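Local coordinates for arsenite methyltransferase (Chlamydomonas reinhardtii, PDB 5EVJ), which probably methylates trivalent arsenic, transferring methyl groups from S-adenosylmethionine to give mono-, di- and trimethylated products, at residues E159-N173 with R187-V200. The protein carries 15 engineered substitutions. Numbering follows the deposited sequence.
Sequences EDSSFDLVISNCVIN and RVLAPGGEMHFSDV
D160 meets R187 in a salt bridge, NH2 of R187 approaching OD1 of D160 at 2.9 Å, in the guanidinium plane and nearly along the carboxylate C-O axis. The arginine chain bends at chi3 (58°), so that CG1 of V188 lies against one face of the guanidinium, toward its rim; NE pairs with E184. A methionine in place of R187 would probably leave the carboxylates of D160 and E184 without their shared cation and the L158 carbonyl without its NH2 donor. S161 N bonds to R187 O on a lone pair, and F163 N reaches V188 O at 2.9 Å. The F163 ring lies beside V188, CD2 to CG2 4.0 Å. After the corner at D164, strand 165-169 runs parallel to strand 193-200, the axes 4.6 Å apart and 9° from alignment. These are neighbouring strands of the Rossmann-like methyltransferase sheet, joined by a crossover through helix 178-188. V166 N donates to E194 O, and V166 O accepts H196 N at 2.8 Å, while CG2 of V166 touches L189 CD2 and V188 CG2. C170, disulfide-bonded to C74, sets SG 3.9 Å from V200 CG2. I172 CD1 meets M195 CE tip to tip; CE of M195 sits over the centre of the F197 ring, 3.8 Å above its plane. OD2 of D199 receives weak bonds from the backbone N atoms of I172 and N173, and water 3 bridges N173 ND2, weakly, to V200 O.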
ATOM      1  N   GLU A 159      15.864  -5.929   8.557  1.00 26.16           N
ATOM      2  CA  GLU A 159      15.528  -6.414   9.864  1.00 28.83           C
ATOM      3  C   GLU A 159      14.013  -6.304  10.174  1.00 28.64           C
ATOM      4  O   GLU A 159      13.293  -5.487   9.608  1.00 27.93           O
ATOM      5  CB  GLU A 159      16.270  -5.599  10.956  1.00 35.54           C
ATOM      6  CG  GLU A 159      17.779  -5.306  10.791  1.00 40.92           C
ATOM      7  CD  GLU A 159      18.676  -6.548  10.961  1.00 53.26           C
ATOM      8  OE1 GLU A 159      18.231  -7.607  11.494  1.00 49.47           O
ATOM      9  OE2 GLU A 159      19.867  -6.484  10.554  1.00 64.31           O
ATOM     10  N   ASP A 160      13.587  -7.121  11.125  1.00 28.30           N
ATOM     11  CA  ASP A 160      12.273  -7.131  11.709  1.00 29.96           C
ATOM     12  C   ASP A 160      11.951  -5.747  12.187  1.00 31.91           C
ATOM     13  O   ASP A 160      12.814  -5.073  12.722  1.00 32.07           O
ATOM     14  CB  ASP A 160      12.297  -8.037  12.938  1.00 26.61           C
ATOM     15  CG  ASP A 160      12.460  -9.460  12.589  1.00 28.73           C
ATOM     16  OD1 ASP A 160      12.799  -9.793  11.439  1.00 29.01           O
ATOM     17  OD2 ASP A 160      12.278 -10.290  13.489  1.00 35.49           O
ATOM     18  N   SER A 161      10.683  -5.339  12.029  1.00 32.94           N
ATOM     19  CA  SER A 161      10.185  -4.074  12.559  1.00 29.95           C
ATOM     20  C   SER A 161      11.026  -2.883  12.196  1.00 24.85           C
ATOM     21  O   SER A 161      11.221  -2.006  12.979  1.00 26.60           O
ATOM     22  CB  SER A 161      10.021  -4.146  14.096  1.00 30.13           C
ATOM     23  OG  SER A 161       9.371  -5.359  14.421  1.00 36.29           O
ATOM     24  N   SER A 162      11.538  -2.823  11.000  1.00 28.43           N
ATOM     25  CA  SER A 162      12.454  -1.690  10.687  1.00 25.50           C
ATOM     26  C   SER A 162      11.807  -0.662   9.782  1.00 25.87           C
ATOM     27  O   SER A 162      12.440   0.317   9.415  1.00 25.70           O
ATOM     28  CB  SER A 162      13.730  -2.240  10.074  1.00 25.09           C
ATOM     29  OG  SER A 162      13.435  -3.041   8.952  1.00 28.25           O
ATOM     30  N   PHE A 163      10.525  -0.864   9.435  1.00 23.74           N
ATOM     31  CA  PHE A 163       9.842   0.056   8.522  1.00 22.00           C
ATOM     32  C   PHE A 163       8.439   0.379   9.014  1.00 22.31           C
ATOM     33  O   PHE A 163       7.730  -0.494   9.581  1.00 23.22           O
ATOM     34  CB  PHE A 163       9.761  -0.529   7.120  1.00 20.63           C
ATOM     35  CG  PHE A 163      11.084  -0.545   6.417  1.00 24.00           C
ATOM     36  CD1 PHE A 163      11.583   0.602   5.835  1.00 24.15           C
ATOM     37  CD2 PHE A 163      11.844  -1.711   6.353  1.00 23.57           C
ATOM     38  CE1 PHE A 163      12.800   0.617   5.183  1.00 24.38           C
ATOM     39  CE2 PHE A 163      13.079  -1.692   5.732  1.00 28.28           C
ATOM     40  CZ  PHE A 163      13.540  -0.518   5.114  1.00 26.22           C
ATOM     41  N   ASP A 164       8.020   1.605   8.786  1.00 19.58           N
ATOM     42  CA  ASP A 164       6.661   1.965   9.142  1.00 20.83           C
ATOM     43  C   ASP A 164       5.666   1.666   8.034  1.00 20.64           C
ATOM     44  O   ASP A 164       4.547   1.341   8.357  1.00 19.48           O
ATOM     45  CB  ASP A 164       6.604   3.434   9.474  1.00 20.09           C
ATOM     46  CG  ASP A 164       7.520   3.766  10.668  1.00 21.83           C
ATOM     47  OD1 ASP A 164       7.296   3.220  11.783  1.00 17.96           O
ATOM     48  OD2 ASP A 164       8.437   4.576  10.447  1.00 20.41           O
ATOM     49  N   LEU A 165       6.096   1.770   6.755  1.00 19.40           N
ATOM     50  CA  LEU A 165       5.255   1.578   5.607  1.00 19.14           C
ATOM     51  C   LEU A 165       6.025   0.697   4.705  1.00 23.43           C
ATOM     52  O   LEU A 165       7.278   0.888   4.532  1.00 22.51           O
ATOM     53  CB  LEU A 165       5.015   2.882   4.785  1.00 19.83           C
ATOM     54  CG  LEU A 165       3.899   3.823   5.229  1.00 21.71           C
ATOM     55  CD1 LEU A 165       2.539   3.137   5.189  1.00 18.45           C
ATOM     56  CD2 LEU A 165       4.127   4.346   6.675  1.00 21.71           C
ATOM     57  N   VAL A 166       5.289  -0.209   4.037  1.00 22.85           N
ATOM     58  CA  VAL A 166       5.843  -0.947   2.915  1.00 21.86           C
ATOM     59  C   VAL A 166       4.948  -0.618   1.775  1.00 22.11           C
ATOM     60  O   VAL A 166       3.741  -0.727   1.910  1.00 25.81           O
ATOM     61  CB  VAL A 166       5.944  -2.488   3.188  1.00 22.01           C
ATOM     62  CG1 VAL A 166       6.346  -3.215   1.941  1.00 20.97           C
ATOM     63  CG2 VAL A 166       7.009  -2.778   4.246  1.00 23.12           C
ATOM     64  N   ILE A 167       5.518  -0.193   0.643  1.00 22.95           N
ATOM     65  CA  ILE A 167       4.748   0.199  -0.542  1.00 22.96           C
ATOM     66  C   ILE A 167       5.260  -0.528  -1.792  1.00 24.17           C
ATOM     67  O   ILE A 167       6.432  -0.990  -1.835  1.00 19.34           O
ATOM     68  CB  ILE A 167       4.681   1.744  -0.816  1.00 23.39           C
ATOM     69  CG1 ILE A 167       5.947   2.223  -1.540  1.00 25.37           C
ATOM     70  CG2 ILE A 167       4.252   2.545   0.440  1.00 20.08           C
ATOM     71  CD1 ILE A 167       6.090   3.756  -1.633  1.00 26.51           C
ATOM     72  N   SER A 168       4.375  -0.609  -2.804  1.00 23.87           N
ATOM     73  CA  SER A 168       4.637  -1.391  -3.987  1.00 25.85           C
ATOM     74  C   SER A 168       3.717  -0.953  -5.079  1.00 28.93           C
ATOM     75  O   SER A 168       2.606  -0.519  -4.830  1.00 24.72           O
ATOM     76  CB  SER A 168       4.379  -2.873  -3.737  1.00 28.74           C
ATOM     77  OG  SER A 168       5.078  -3.653  -4.691  1.00 32.92           O
ATOM     78  N   ASN A 169       4.153  -1.117  -6.325  1.00 33.13           N
ATOM     79  CA  ASN A 169       3.320  -0.654  -7.419  1.00 34.71           C
ATOM     80  C   ASN A 169       3.343  -1.659  -8.563  1.00 36.73           C
ATOM     81  O   ASN A 169       4.284  -1.660  -9.378  1.00 37.85           O
ATOM     82  CB  ASN A 169       3.776   0.736  -7.824  1.00 32.14           C
ATOM     83  CG  ASN A 169       2.792   1.431  -8.738  1.00 38.76           C
ATOM     84  OD1 ASN A 169       1.941   0.782  -9.347  1.00 48.27           O
ATOM     85  ND2 ASN A 169       2.931   2.757  -8.887  1.00 32.73           N
ATOM     86  N   CYS A 170       2.365  -2.576  -8.572  1.00 36.48           N
ATOM     87  CA  CYS A 170       2.148  -3.500  -9.693  1.00 32.82           C
ATOM     88  C   CYS A 170       3.317  -4.344  -9.998  1.00 34.30           C
ATOM     89  O   CYS A 170       3.672  -4.431 -11.171  1.00 38.68           O
ATOM     90  CB  CYS A 170       1.874  -2.719 -10.986  1.00 41.97           C
ATOM     91  SG  CYS A 170       0.242  -2.942 -11.728  1.00 59.07           S
ATOM     92  N   VAL A 171       3.949  -4.928  -8.985  1.00 34.51           N
ATOM     93  CA  VAL A 171       5.033  -5.872  -9.192  1.00 37.04           C
ATOM     94  C   VAL A 171       4.784  -7.170  -8.416  1.00 41.41           C
ATOM     95  O   VAL A 171       5.498  -8.157  -8.586  1.00 43.13           O
ATOM     96  CB  VAL A 171       6.447  -5.357  -8.736  1.00 42.26           C
ATOM     97  CG1 VAL A 171       7.031  -4.207  -9.598  1.00 33.72           C
ATOM     98  CG2 VAL A 171       6.486  -5.056  -7.240  1.00 35.57           C
ATOM     99  N   ILE A 172       3.771  -7.212  -7.578  1.00 40.19           N
ATOM    100  CA  ILE A 172       3.612  -8.410  -6.786  1.00 41.05           C
ATOM    101  C   ILE A 172       2.994  -9.581  -7.567  1.00 44.05           C
ATOM    102  O   ILE A 172       3.246 -10.743  -7.246  1.00 40.10           O
ATOM    103  CB  ILE A 172       2.958  -8.109  -5.424  1.00 42.69           C
ATOM    104  CG1 ILE A 172       3.748  -6.973  -4.761  1.00 43.16           C
ATOM    105  CG2 ILE A 172       2.879  -9.363  -4.553  1.00 39.16           C
ATOM    106  CD1 ILE A 172       3.435  -6.685  -3.312  1.00 42.51           C
ATOM    107  N   ASN A 173       2.232  -9.284  -8.611  1.00 45.99           N
ATOM    108  CA  ASN A 173       1.691 -10.361  -9.452  1.00 49.15           C
ATOM    109  C   ASN A 173       2.770 -11.115 -10.169  1.00 49.44           C
ATOM    110  O   ASN A 173       2.518 -12.187 -10.709  1.00 54.45           O
ATOM    111  CB  ASN A 173       0.681  -9.854 -10.496  1.00 49.23           C
ATOM    112  CG  ASN A 173      -0.616  -9.291  -9.872  1.00 56.03           C
ATOM    113  OD1 ASN A 173      -1.478  -8.799 -10.603  1.00 54.43           O
ATOM    114  ND2 ASN A 173      -0.754  -9.348  -8.526  1.00 51.75           N
ATOM    115  N   ARG A 187       7.029  -9.015   8.214  1.00 24.30           N
ATOM    116  CA  ARG A 187       8.121  -9.165   9.189  1.00 23.38           C
ATOM    117  C   ARG A 187       8.842  -7.831   9.359  1.00 21.89           C
ATOM    118  O   ARG A 187       9.196  -7.481  10.461  1.00 21.07           O
ATOM    119  CB  ARG A 187       9.104 -10.262   8.732  1.00 24.20           C
ATOM    120  CG  ARG A 187      10.332 -10.485   9.642  1.00 25.15           C
ATOM    121  CD  ARG A 187      11.405 -11.503   9.060  1.00 23.54           C
ATOM    122  NE  ARG A 187      11.922 -11.073   7.743  1.00 24.48           N
ATOM    123  CZ  ARG A 187      12.841 -10.114   7.586  1.00 25.52           C
ATOM    124  NH1 ARG A 187      13.245  -9.750   6.371  1.00 21.52           N
ATOM    125  NH2 ARG A 187      13.379  -9.529   8.650  1.00 23.29           N
ATOM    126  N   VAL A 188       9.105  -7.116   8.262  1.00 20.37           N
ATOM    127  CA  VAL A 188       9.865  -5.877   8.385  1.00 20.14           C
ATOM    128  C   VAL A 188       9.039  -4.648   8.890  1.00 23.08           C
ATOM    129  O   VAL A 188       9.632  -3.589   9.227  1.00 24.29           O
ATOM    130  CB  VAL A 188      10.587  -5.518   7.065  1.00 19.88           C
ATOM    131  CG1 VAL A 188      11.493  -6.695   6.558  1.00 17.39           C
ATOM    132  CG2 VAL A 188       9.594  -5.028   6.032  1.00 15.18           C
ATOM    133  N   LEU A 189       7.715  -4.799   8.990  1.00 20.80           N
ATOM    134  CA  LEU A 189       6.849  -3.732   9.541  1.00 20.85           C
ATOM    135  C   LEU A 189       6.943  -3.689  11.047  1.00 20.55           C
ATOM    136  O   LEU A 189       6.894  -4.705  11.752  1.00 20.96           O
ATOM    137  CB  LEU A 189       5.357  -3.929   9.133  1.00 20.30           C
ATOM    138  CG  LEU A 189       5.053  -3.520   7.682  1.00 19.49           C
ATOM    139  CD1 LEU A 189       3.679  -4.003   7.247  1.00 17.40           C
ATOM    140  CD2 LEU A 189       5.211  -1.992   7.543  1.00 18.97           C
ATOM    141  N   ALA A 190       7.043  -2.481  11.544  1.00 19.45           N
ATOM    142  CA  ALA A 190       6.925  -2.270  12.947  1.00 20.75           C
ATOM    143  C   ALA A 190       5.439  -2.285  13.341  1.00 21.30           C
ATOM    144  O   ALA A 190       4.582  -1.994  12.561  1.00 19.21           O
ATOM    145  CB  ALA A 190       7.505  -0.900  13.280  1.00 22.29           C
ATOM    146  N   PRO A 191       5.156  -2.571  14.591  1.00 24.43           N
ATOM    147  CA  PRO A 191       3.759  -2.436  15.015  1.00 22.90           C
ATOM    148  C   PRO A 191       3.143  -1.092  14.640  1.00 22.97           C
ATOM    149  O   PRO A 191       3.823  -0.032  14.678  1.00 25.45           O
ATOM    150  CB  PRO A 191       3.800  -2.618  16.526  1.00 22.24           C
ATOM    151  CG  PRO A 191       5.144  -3.312  16.795  1.00 28.94           C
ATOM    152  CD  PRO A 191       6.060  -3.143  15.618  1.00 23.61           C
ATOM    153  N   GLY A 192       1.863  -1.144  14.245  1.00 20.16           N
ATOM    154  CA  GLY A 192       1.112   0.065  13.862  1.00 18.55           C
ATOM    155  C   GLY A 192       1.474   0.540  12.475  1.00 18.61           C
ATOM    156  O   GLY A 192       0.921   1.564  11.974  1.00 18.43           O
ATOM    157  N   GLY A 193       2.309  -0.241  11.793  1.00 17.15           N
ATOM    158  CA  GLY A 193       2.645   0.061  10.387  1.00 17.06           C
ATOM    159  C   GLY A 193       1.664  -0.493   9.386  1.00 18.69           C
ATOM    160  O   GLY A 193       0.719  -1.188   9.729  1.00 21.56           O
ATOM    161  N   GLU A 194       1.933  -0.249   8.120  1.00 19.31           N
ATOM    162  CA  GLU A 194       1.043  -0.605   7.093  1.00 18.16           C
ATOM    163  C   GLU A 194       1.809  -1.024   5.799  1.00 18.89           C
ATOM    164  O   GLU A 194       2.765  -0.359   5.386  1.00 19.05           O
ATOM    165  CB  GLU A 194       0.156   0.618   6.779  1.00 18.07           C
ATOM    166  CG  GLU A 194      -0.901   0.362   5.717  1.00 18.00           C
ATOM    167  CD  GLU A 194      -1.537   1.626   5.117  1.00 21.53           C
ATOM    168  OE1 GLU A 194      -1.348   2.752   5.638  1.00 20.96           O
ATOM    169  OE2 GLU A 194      -2.282   1.501   4.101  1.00 22.55           O
ATOM    170  N   MET A 195       1.318  -2.064   5.133  1.00 18.40           N
ATOM    171  CA  MET A 195       1.630  -2.280   3.743  1.00 19.91           C
ATOM    172  C   MET A 195       0.539  -1.646   2.919  1.00 19.04           C
ATOM    173  O   MET A 195      -0.588  -1.994   3.052  1.00 22.98           O
ATOM    174  CB  MET A 195       1.741  -3.752   3.414  1.00 21.80           C
ATOM    175  CG  MET A 195       2.117  -3.966   1.939  1.00 23.31           C
ATOM    176  SD  MET A 195       2.605  -5.704   1.695  1.00 27.86           S
ATOM    177  CE  MET A 195       2.926  -5.611  -0.081  1.00 18.61           C
ATOM    178  N   HIS A 196       0.898  -0.712   2.057  1.00 19.07           N
ATOM    179  CA  HIS A 196       0.009   0.111   1.296  1.00 19.41           C
ATOM    180  C   HIS A 196       0.503  -0.002  -0.158  1.00 23.17           C
ATOM    181  O   HIS A 196       1.560   0.512  -0.502  1.00 26.54           O
ATOM    182  CB  HIS A 196       0.128   1.524   1.756  1.00 17.22           C
ATOM    183  CG  HIS A 196      -0.919   2.444   1.242  1.00 20.61           C
ATOM    184  ND1 HIS A 196      -0.878   2.990  -0.032  1.00 24.12           N
ATOM    185  CD2 HIS A 196      -1.965   3.038   1.863  1.00 20.19           C
ATOM    186  CE1 HIS A 196      -1.878   3.834  -0.188  1.00 20.30           C
ATOM    187  NE2 HIS A 196      -2.582   3.839   0.925  1.00 21.91           N
ATOM    188  N   PHE A 197      -0.279  -0.611  -1.030  1.00 22.71           N
ATOM    189  CA  PHE A 197       0.236  -0.963  -2.362  1.00 24.74           C
ATOM    190  C   PHE A 197      -0.880  -1.142  -3.397  1.00 26.18           C
ATOM    191  O   PHE A 197      -2.046  -1.387  -3.036  1.00 26.69           O
ATOM    192  CB  PHE A 197       1.091  -2.223  -2.222  1.00 23.64           C
ATOM    193  CG  PHE A 197       0.328  -3.486  -2.146  1.00 20.85           C
ATOM    194  CD1 PHE A 197      -0.407  -3.824  -1.021  1.00 21.11           C
ATOM    195  CD2 PHE A 197       0.402  -4.387  -3.208  1.00 21.31           C
ATOM    196  CE1 PHE A 197      -1.098  -5.050  -0.937  1.00 18.54           C
ATOM    197  CE2 PHE A 197      -0.233  -5.595  -3.159  1.00 18.57           C
ATOM    198  CZ  PHE A 197      -1.015  -5.924  -2.026  1.00 22.84           C
ATOM    199  N   SER A 198      -0.545  -0.952  -4.660  1.00 25.99           N
ATOM    200  CA  SER A 198      -1.512  -1.098  -5.715  1.00 30.45           C
ATOM    201  C   SER A 198      -1.079  -2.238  -6.606  1.00 30.88           C
ATOM    202  O   SER A 198       0.121  -2.510  -6.769  1.00 32.01           O
ATOM    203  CB  SER A 198      -1.671   0.211  -6.521  1.00 34.42           C
ATOM    204  OG  SER A 198      -0.408   0.596  -7.058  1.00 41.58           O
ATOM    205  N   ASP A 199      -2.058  -2.948  -7.133  1.00 26.66           N
ATOM    206  CA  ASP A 199      -1.744  -4.041  -8.018  1.00 28.50           C
ATOM    207  C   ASP A 199      -3.002  -4.374  -8.799  1.00 26.32           C
ATOM    208  O   ASP A 199      -4.079  -3.757  -8.612  1.00 25.72           O
ATOM    209  CB  ASP A 199      -1.181  -5.251  -7.245  1.00 30.83           C
ATOM    210  CG  ASP A 199      -0.156  -6.077  -8.084  1.00 34.37           C
ATOM    211  OD1 ASP A 199      -0.285  -6.094  -9.317  1.00 32.04           O
ATOM    212  OD2 ASP A 199       0.790  -6.717  -7.534  1.00 36.87           O
ATOM    213  N   VAL A 200      -2.882  -5.325  -9.695  1.00 27.05           N
ATOM    214  CA  VAL A 200      -4.038  -5.674 -10.516  1.00 32.61           C
ATOM    215  C   VAL A 200      -4.683  -6.972 -10.028  1.00 29.44           C
ATOM    216  O   VAL A 200      -4.009  -7.946  -9.741  1.00 25.27           O
ATOM    217  CB  VAL A 200      -3.643  -5.763 -11.986  1.00 38.31           C
ATOM    218  CG1 VAL A 200      -4.814  -6.305 -12.793  1.00 42.06           C
ATOM    219  CG2 VAL A 200      -3.260  -4.382 -12.491  1.00 34.42           C
TER
HETATM  220  O   HOH W   1       8.264  -8.203  13.008  1.00 40.49           O
HETATM  221  O   HOH W   2       2.486  -4.249  -6.219  1.00 35.62           O
HETATM  222  O   HOH W   3      -3.310 -10.223  -7.961  1.00 32.09           O